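Local coordinates for protein short chain dehydrogenase/reductase (Acinetobacter baumannii, PDB 4IUY) that probably catalyses NAD(P)(H)-dependent oxidation or reduction of a substrate not yet identified, as a short-chain dehydrogenase/reductase with a Rossmann fold, at residues I54-C57 with R63-E66; Q78-A83 with E100-T105. All blocks are in the same frame, centred on the assembly; numbering follows the deposited sequence.

Contact 1: residues I54-C57 with R63-E66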
ATOM      1  N   ILE D  54     -23.896  26.695   2.525  1.00 45.01           N
ATOM      2  CA  ILE D  54     -24.181  25.271   2.421  1.00 50.61           C
ATOM      3  C   ILE D  54     -25.068  24.929   1.221  1.00 53.80           C
ATOM      4  O   ILE D  54     -26.131  25.514   1.043  1.00 51.37           O
ATOM      5  CB  ILE D  54     -24.892  24.784   3.730  1.00 46.74           C
ATOM      6  CG1 ILE D  54     -23.976  24.991   4.931  1.00 46.89           C
ATOM      7  CG2 ILE D  54     -25.277  23.335   3.640  1.00 43.13           C
ATOM      8  CD1 ILE D  54     -22.641  24.273   4.769  1.00 41.40           C
ATOM      9  N   VAL D  55     -24.613  24.004   0.384  1.00 42.95           N
ATOM     10  CA  VAL D  55     -25.487  23.401  -0.628  1.00 45.74           C
ATOM     11  C   VAL D  55     -25.659  21.907  -0.341  1.00 50.96           C
ATOM     12  O   VAL D  55     -24.701  21.128  -0.391  1.00 46.41           O
ATOM     13  CB  VAL D  55     -24.954  23.572  -2.060  1.00 43.75           C
ATOM     14  CG1 VAL D  55     -25.969  22.974  -3.054  1.00 46.91           C
ATOM     15  CG2 VAL D  55     -24.713  25.038  -2.365  1.00 44.68           C
ATOM     16  N   ILE D  56     -26.868  21.501  -0.003  1.00 55.04           N
ATOM     17  CA  ILE D  56     -27.082  20.111   0.367  1.00 47.64           C
ATOM     18  C   ILE D  56     -28.035  19.434  -0.591  1.00 51.67           C
ATOM     19  O   ILE D  56     -29.017  20.037  -1.057  1.00 53.74           O
ATOM     20  CB  ILE D  56     -27.614  19.986   1.797  1.00 48.88           C
ATOM     21  CG1 ILE D  56     -28.682  21.039   2.076  1.00 44.02           C
ATOM     22  CG2 ILE D  56     -26.474  20.154   2.799  1.00 45.42           C
ATOM     23  CD1 ILE D  56     -29.301  20.902   3.425  1.00 44.35           C
ATOM     24  N   CYS D  57     -27.726  18.193  -0.944  1.00 49.66           N
ATOM     25  CA  CYS D  57     -28.702  17.430  -1.705  1.00 55.84           C
ATOM     26  C   CYS D  57     -28.855  15.988  -1.274  1.00 52.47           C
ATOM     27  O   CYS D  57     -27.979  15.425  -0.616  1.00 55.55           O
ATOM     28  CB  CYS D  57     -28.494  17.578  -3.218  1.00 63.27           C
ATOM     29  SG  CYS D  57     -26.849  17.618  -3.824  1.00 63.19           S
ATOM     30  N   ARG D  63     -36.439  15.164   3.734  1.00 67.75           N
ATOM     31  CA  ARG D  63     -35.420  14.790   4.727  1.00 62.13           C
ATOM     32  C   ARG D  63     -34.412  15.924   5.035  1.00 58.02           C
ATOM     33  O   ARG D  63     -33.598  15.797   5.940  1.00 58.56           O
ATOM     34  CB  ARG D  63     -34.668  13.534   4.288  1.00 65.04           C
ATOM     35  CG  ARG D  63     -35.539  12.311   4.005  1.00 84.10           C
ATOM     36  CD  ARG D  63     -34.665  11.112   3.585  1.00100.38           C
ATOM     37  NE  ARG D  63     -35.429  10.050   2.924  1.00111.87           N
ATOM     38  CZ  ARG D  63     -35.969   9.001   3.537  1.00113.00           C
ATOM     39  NH1 ARG D  63     -35.815   8.842   4.845  1.00120.93           N
ATOM     40  NH2 ARG D  63     -36.650   8.102   2.834  1.00102.47           N
ATOM     41  N   LEU D  64     -34.369  16.952   4.194  1.00 62.17           N
ATOM     42  CA  LEU D  64     -33.462  18.094   4.379  1.00 58.73           C
ATOM     43  C   LEU D  64     -34.055  19.302   5.121  1.00 53.14           C
ATOM     44  O   LEU D  64     -33.324  20.188   5.550  1.00 54.86           O
ATOM     45  CB  LEU D  64     -32.913  18.569   3.026  1.00 54.04           C
ATOM     46  CG  LEU D  64     -32.039  17.531   2.308  1.00 54.99           C
ATOM     47  CD1 LEU D  64     -31.411  18.158   1.060  1.00 52.79           C
ATOM     48  CD2 LEU D  64     -30.977  16.821   3.216  1.00 47.09           C
ATOM     49  N   LYS D  65     -35.376  19.366   5.230  1.00 54.24           N
ATOM     50  CA  LYS D  65     -36.036  20.600   5.667  1.00 57.58           C
ATOM     51  C   LYS D  65     -35.711  21.046   7.091  1.00 55.97           C
ATOM     52  O   LYS D  65     -35.500  22.247   7.297  1.00 57.47           O
ATOM     53  CB  LYS D  65     -37.569  20.469   5.543  1.00 60.04           C
ATOM     54  CG  LYS D  65     -38.091  20.265   4.136  1.00 65.81           C
ATOM     55  CD  LYS D  65     -37.752  21.383   3.178  1.00 77.38           C
ATOM     56  CE  LYS D  65     -38.500  21.163   1.859  1.00 80.25           C
ATOM     57  NZ  LYS D  65     -38.252  22.211   0.819  1.00 80.62           N
ATOM     58  N   GLU D  66     -35.663  20.131   8.068  1.00 51.12           N
ATOM     59  CA  GLU D  66     -35.295  20.560   9.433  1.00 64.99           C
ATOM     60  C   GLU D  66     -33.914  21.183   9.488  1.00 51.82           C
ATOM     61  O   GLU D  66     -33.731  22.225  10.119  1.00 52.06           O
ATOM     62  CB  GLU D  66     -35.283  19.452  10.490  1.00 51.19           C
ATOM     63  CG  GLU D  66     -36.509  18.703  10.799  1.00 81.55           C
ATOM     64  CD  GLU D  66     -36.304  17.861  12.060  1.00 79.49           C
ATOM     65  OE1 GLU D  66     -35.295  18.069  12.778  1.00 61.27           O
ATOM     66  OE2 GLU D  66     -37.127  16.965  12.317  1.00 89.69           O
TER
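Leu-64 reaches strand 53-58 through a single methyl, CD1, which makes the closest approaches of this small, buried van der Waals contact. Against side chain, CD1 lies 4.1 Å from Ile-56 CG1 and 4.2 Å from Ile-56 CD1, the two side chains running antiparallel past one another rather than meeting end to end. Leu-64 CD1 continues the line from CA (chi2 -173°), which carries it across to the strand. On Ile-56, a chi1 of 42° tucks CG1 over the backbone, flanked by N and C, with CD1 extended beyond it beside the leucine methyl.

Against backbone, the same methyl rests 3.7 Å from Ile-56 O and 3.9 Å from Cys-57 CA, so that it lies against the peptide joining these two residues. The contact bridges the short connection from strand 53-58 to helix 65-75, the first step of the beta-alpha-beta unit completed by strand 79-83 in this Rossmann fold. Cys-57 offers only its backbone here: its CB points away from Leu-64, toward the other face of the sheet, where the side chain touches Leu-31 and Phe-82. Both Ile-56 and Leu-64 also pack on Ala-35, within the glycine-rich TGxxxGxG segment that in this family binds the dinucleotide cofactor, and Ile-56 further meets Ala-44 of helix 38-49 and Thr-81.

Contact 2: residues Q78-A83 with E100-T105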
ATOM      1  N   GLN D  78     -25.993  31.065   4.038  1.00 55.68           N
ATOM      2  CA  GLN D  78     -26.836  30.680   2.906  1.00 48.64           C
ATOM      3  C   GLN D  78     -27.017  29.159   2.837  1.00 51.43           C
ATOM      4  O   GLN D  78     -26.051  28.396   3.052  1.00 46.27           O
ATOM      5  CB  GLN D  78     -26.217  31.178   1.597  1.00 52.34           C
ATOM      6  CG  GLN D  78     -26.127  32.689   1.522  1.00 56.66           C
ATOM      7  CD  GLN D  78     -27.489  33.311   1.733  1.00 75.65           C
ATOM      8  OE1 GLN D  78     -27.745  33.938   2.775  1.00 71.24           O
ATOM      9  NE2 GLN D  78     -28.388  33.125   0.756  1.00 84.44           N
ATOM     10  N   VAL D  79     -28.248  28.706   2.589  1.00 49.14           N
ATOM     11  CA  VAL D  79     -28.495  27.271   2.378  1.00 51.10           C
ATOM     12  C   VAL D  79     -29.331  27.043   1.119  1.00 49.41           C
ATOM     13  O   VAL D  79     -30.395  27.608   0.961  1.00 62.72           O
ATOM     14  CB  VAL D  79     -29.239  26.608   3.559  1.00 49.64           C
ATOM     15  CG1 VAL D  79     -29.348  25.124   3.334  1.00 46.42           C
ATOM     16  CG2 VAL D  79     -28.527  26.858   4.850  1.00 46.70           C
ATOM     17  N   TYR D  80     -28.844  26.196   0.229  1.00 51.44           N
ATOM     18  CA  TYR D  80     -29.606  25.806  -0.943  1.00 52.98           C
ATOM     19  C   TYR D  80     -29.853  24.301  -0.834  1.00 47.39           C
ATOM     20  O   TYR D  80     -28.964  23.556  -0.472  1.00 46.09           O
ATOM     21  CB  TYR D  80     -28.836  26.129  -2.214  1.00 48.25           C
ATOM     22  CG  TYR D  80     -28.606  27.606  -2.439  1.00 57.71           C
ATOM     23  CD1 TYR D  80     -29.485  28.355  -3.218  1.00 50.91           C
ATOM     24  CD2 TYR D  80     -27.502  28.262  -1.863  1.00 53.71           C
ATOM     25  CE1 TYR D  80     -29.282  29.719  -3.432  1.00 56.23           C
ATOM     26  CE2 TYR D  80     -27.290  29.639  -2.066  1.00 51.49           C
ATOM     27  CZ  TYR D  80     -28.183  30.362  -2.861  1.00 63.45           C
ATOM     28  OH  TYR D  80     -27.991  31.726  -3.084  1.00 65.23           O
ATOM     29  N   THR D  81     -31.092  23.871  -1.030  1.00 51.93           N
ATOM     30  CA  THR D  81     -31.391  22.447  -1.036  1.00 52.94           C
ATOM     31  C   THR D  81     -31.807  21.988  -2.441  1.00 48.71           C
ATOM     32  O   THR D  81     -32.384  22.744  -3.200  1.00 59.50           O
ATOM     33  CB  THR D  81     -32.460  22.092  -0.008  1.00 51.22           C
ATOM     34  OG1 THR D  81     -33.693  22.731  -0.356  1.00 59.72           O
ATOM     35  CG2 THR D  81     -32.016  22.534   1.371  1.00 50.19           C
ATOM     36  N   PHE D  82     -31.447  20.763  -2.792  1.00 67.41           N
ATOM     37  CA  PHE D  82     -31.817  20.170  -4.068  1.00 58.79           C
ATOM     38  C   PHE D  82     -32.182  18.697  -3.916  1.00 62.10           C
ATOM     39  O   PHE D  82     -31.413  17.898  -3.378  1.00 62.31           O
ATOM     40  CB  PHE D  82     -30.672  20.285  -5.069  1.00 52.36           C
ATOM     41  CG  PHE D  82     -30.369  21.689  -5.494  1.00 55.90           C
ATOM     42  CD1 PHE D  82     -31.176  22.329  -6.441  1.00 52.51           C
ATOM     43  CD2 PHE D  82     -29.279  22.373  -4.964  1.00 47.81           C
ATOM     44  CE1 PHE D  82     -30.898  23.637  -6.857  1.00 51.25           C
ATOM     45  CE2 PHE D  82     -28.990  23.680  -5.377  1.00 57.40           C
ATOM     46  CZ  PHE D  82     -29.808  24.315  -6.325  1.00 50.27           C
ATOM     47  N   ALA D  83     -33.348  18.338  -4.424  1.00 64.90           N
ATOM     48  CA  ALA D  83     -33.742  16.944  -4.513  1.00 73.50           C
ATOM     49  C   ALA D  83     -33.241  16.380  -5.835  1.00 75.48           C
ATOM     50  O   ALA D  83     -33.481  16.974  -6.889  1.00 80.67           O
ATOM     51  CB  ALA D  83     -35.253  16.826  -4.440  1.00 72.08           C
ATOM     52  N   GLU D 100     -25.152  28.786 -10.609  1.00 53.91           N
ATOM     53  CA  GLU D 100     -24.502  29.826 -11.399  1.00 55.35           C
ATOM     54  C   GLU D 100     -25.396  31.045 -11.649  1.00 60.96           C
ATOM     55  O   GLU D 100     -24.923  32.190 -11.629  1.00 61.61           O
ATOM     56  CB  GLU D 100     -24.038  29.274 -12.740  1.00 58.21           C
ATOM     57  CG  GLU D 100     -23.011  28.200 -12.631  1.00 74.17           C
ATOM     58  CD  GLU D 100     -22.660  27.588 -13.974  1.00 86.10           C
ATOM     59  OE1 GLU D 100     -23.046  28.179 -15.019  1.00 74.78           O
ATOM     60  OE2 GLU D 100     -21.984  26.525 -13.969  1.00 92.42           O
ATOM     61  N   ALA D 101     -26.680  30.806 -11.906  1.00 58.17           N
ATOM     62  CA  ALA D 101     -27.587  31.905 -12.224  1.00 71.08           C
ATOM     63  C   ALA D 101     -27.826  32.814 -11.020  1.00 74.58           C
ATOM     64  O   ALA D 101     -28.232  33.961 -11.180  1.00 88.31           O
ATOM     65  CB  ALA D 101     -28.901  31.377 -12.775  1.00 70.75           C
ATOM     66  N   GLU D 102     -27.557  32.303  -9.822  1.00 70.34           N
ATOM     67  CA  GLU D 102     -27.668  33.093  -8.596  1.00 69.05           C
ATOM     68  C   GLU D 102     -26.307  33.670  -8.213  1.00 72.43           C
ATOM     69  O   GLU D 102     -26.114  34.116  -7.086  1.00 75.87           O
ATOM     70  CB  GLU D 102     -28.197  32.248  -7.435  1.00 71.96           C
ATOM     71  CG  GLU D 102     -29.481  31.505  -7.719  1.00 77.57           C
ATOM     72  CD  GLU D 102     -30.387  31.444  -6.517  1.00 82.82           C
ATOM     73  OE1 GLU D 102     -30.190  32.255  -5.586  1.00 77.23           O
ATOM     74  OE2 GLU D 102     -31.290  30.582  -6.500  1.00 95.62           O
ATOM     75  N   GLY D 103     -25.338  33.576  -9.116  1.00 57.51           N
ATOM     76  CA  GLY D 103     -24.011  34.099  -8.844  1.00 59.51           C
ATOM     77  C   GLY D 103     -23.210  33.237  -7.869  1.00 60.32           C
ATOM     78  O   GLY D 103     -22.207  33.689  -7.324  1.00 62.82           O
ATOM     79  N   VAL D 104     -23.649  31.998  -7.654  1.00 53.63           N
ATOM     80  CA  VAL D 104     -22.995  31.095  -6.717  1.00 59.39           C
ATOM     81  C   VAL D 104     -22.002  30.161  -7.417  1.00 56.93           C
ATOM     82  O   VAL D 104     -22.327  29.514  -8.407  1.00 51.14           O
ATOM     83  CB  VAL D 104     -24.027  30.228  -5.932  1.00 57.79           C
ATOM     84  CG1 VAL D 104     -23.340  29.063  -5.248  1.00 52.81           C
ATOM     85  CG2 VAL D 104     -24.792  31.066  -4.919  1.00 56.66           C
ATOM     86  N   THR D 105     -20.785  30.106  -6.889  1.00 55.55           N
ATOM     87  CA  THR D 105     -19.783  29.154  -7.354  1.00 54.74           C
ATOM     88  C   THR D 105     -19.357  28.254  -6.199  1.00 54.24           C
ATOM     89  O   THR D 105     -19.036  28.754  -5.120  1.00 47.91           O
ATOM     90  CB  THR D 105     -18.559  29.854  -7.948  1.00 55.75           C
ATOM     91  OG1 THR D 105     -18.983  30.696  -9.033  1.00 59.35           O
ATOM     92  CG2 THR D 105     -17.563  28.816  -8.479  1.00 49.05           C
TER
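Tyr-80 OH donates a weak hydrogen bond to Glu-102 OE1, 3.4 Å away. The carboxylate oxygen sits at the edge of the phenol, near the ring plane, and is equally close to the ring carbon Tyr-80 CE1, at 3.4 Å. Ring and carboxylate stand almost perpendicular, their planes 83° apart. A bend in the glutamate chain (chi2 -144°) helps bring the carboxylate alongside the tyrosine, with Glu-102 exposed to solvent.

Segment 100-105 holds the last turn of helix 89-101 and the loop after it; the helix is closed by a Schellman motif: Gly-103, with positive phi, is the C-prime residue, its N bonded to Glu-100 O at 2.9 Å, while Val-104 N reaches back to Leu-99 O. Just beyond this turn, buried Val-104 directs CG2 obliquely at the end of the ring, 3.7 Å from Tyr-80 OH and 4.0 Å from Tyr-80 CZ. Tyr-29 and Leu-99 each touch both Tyr-80 and Val-104. Side chains alternate along edge strand 79-83: Tyr-80 and Phe-82 face helix 89-101, whereas Val-79 and Thr-81 pack against helix 65-75 on the other face of the sheet.

Contacts 1 and 2 follow in series along the chain, their centres about 12 Å apart, and meet through neighbouring parallel strands 53-58 and 79-83. Probable backbone hydrogen bonds join them, Ile-54 N to Gln-78 O at 2.8 Å and Ile-54 O to Tyr-80 N at 2.9 Å. Ile-56 CG1 also packs 3.7 Å from Thr-81 CG2 on the face bearing helix 65-75; contact 2 uses the opposite face, under helix 89-101. Contact 1 borders the glycine-rich loop of the probable cofactor site, empty in this apo structure, whereas contact 2 lies farther out, its centre about 19 Å from the chain centre against about 15 Å.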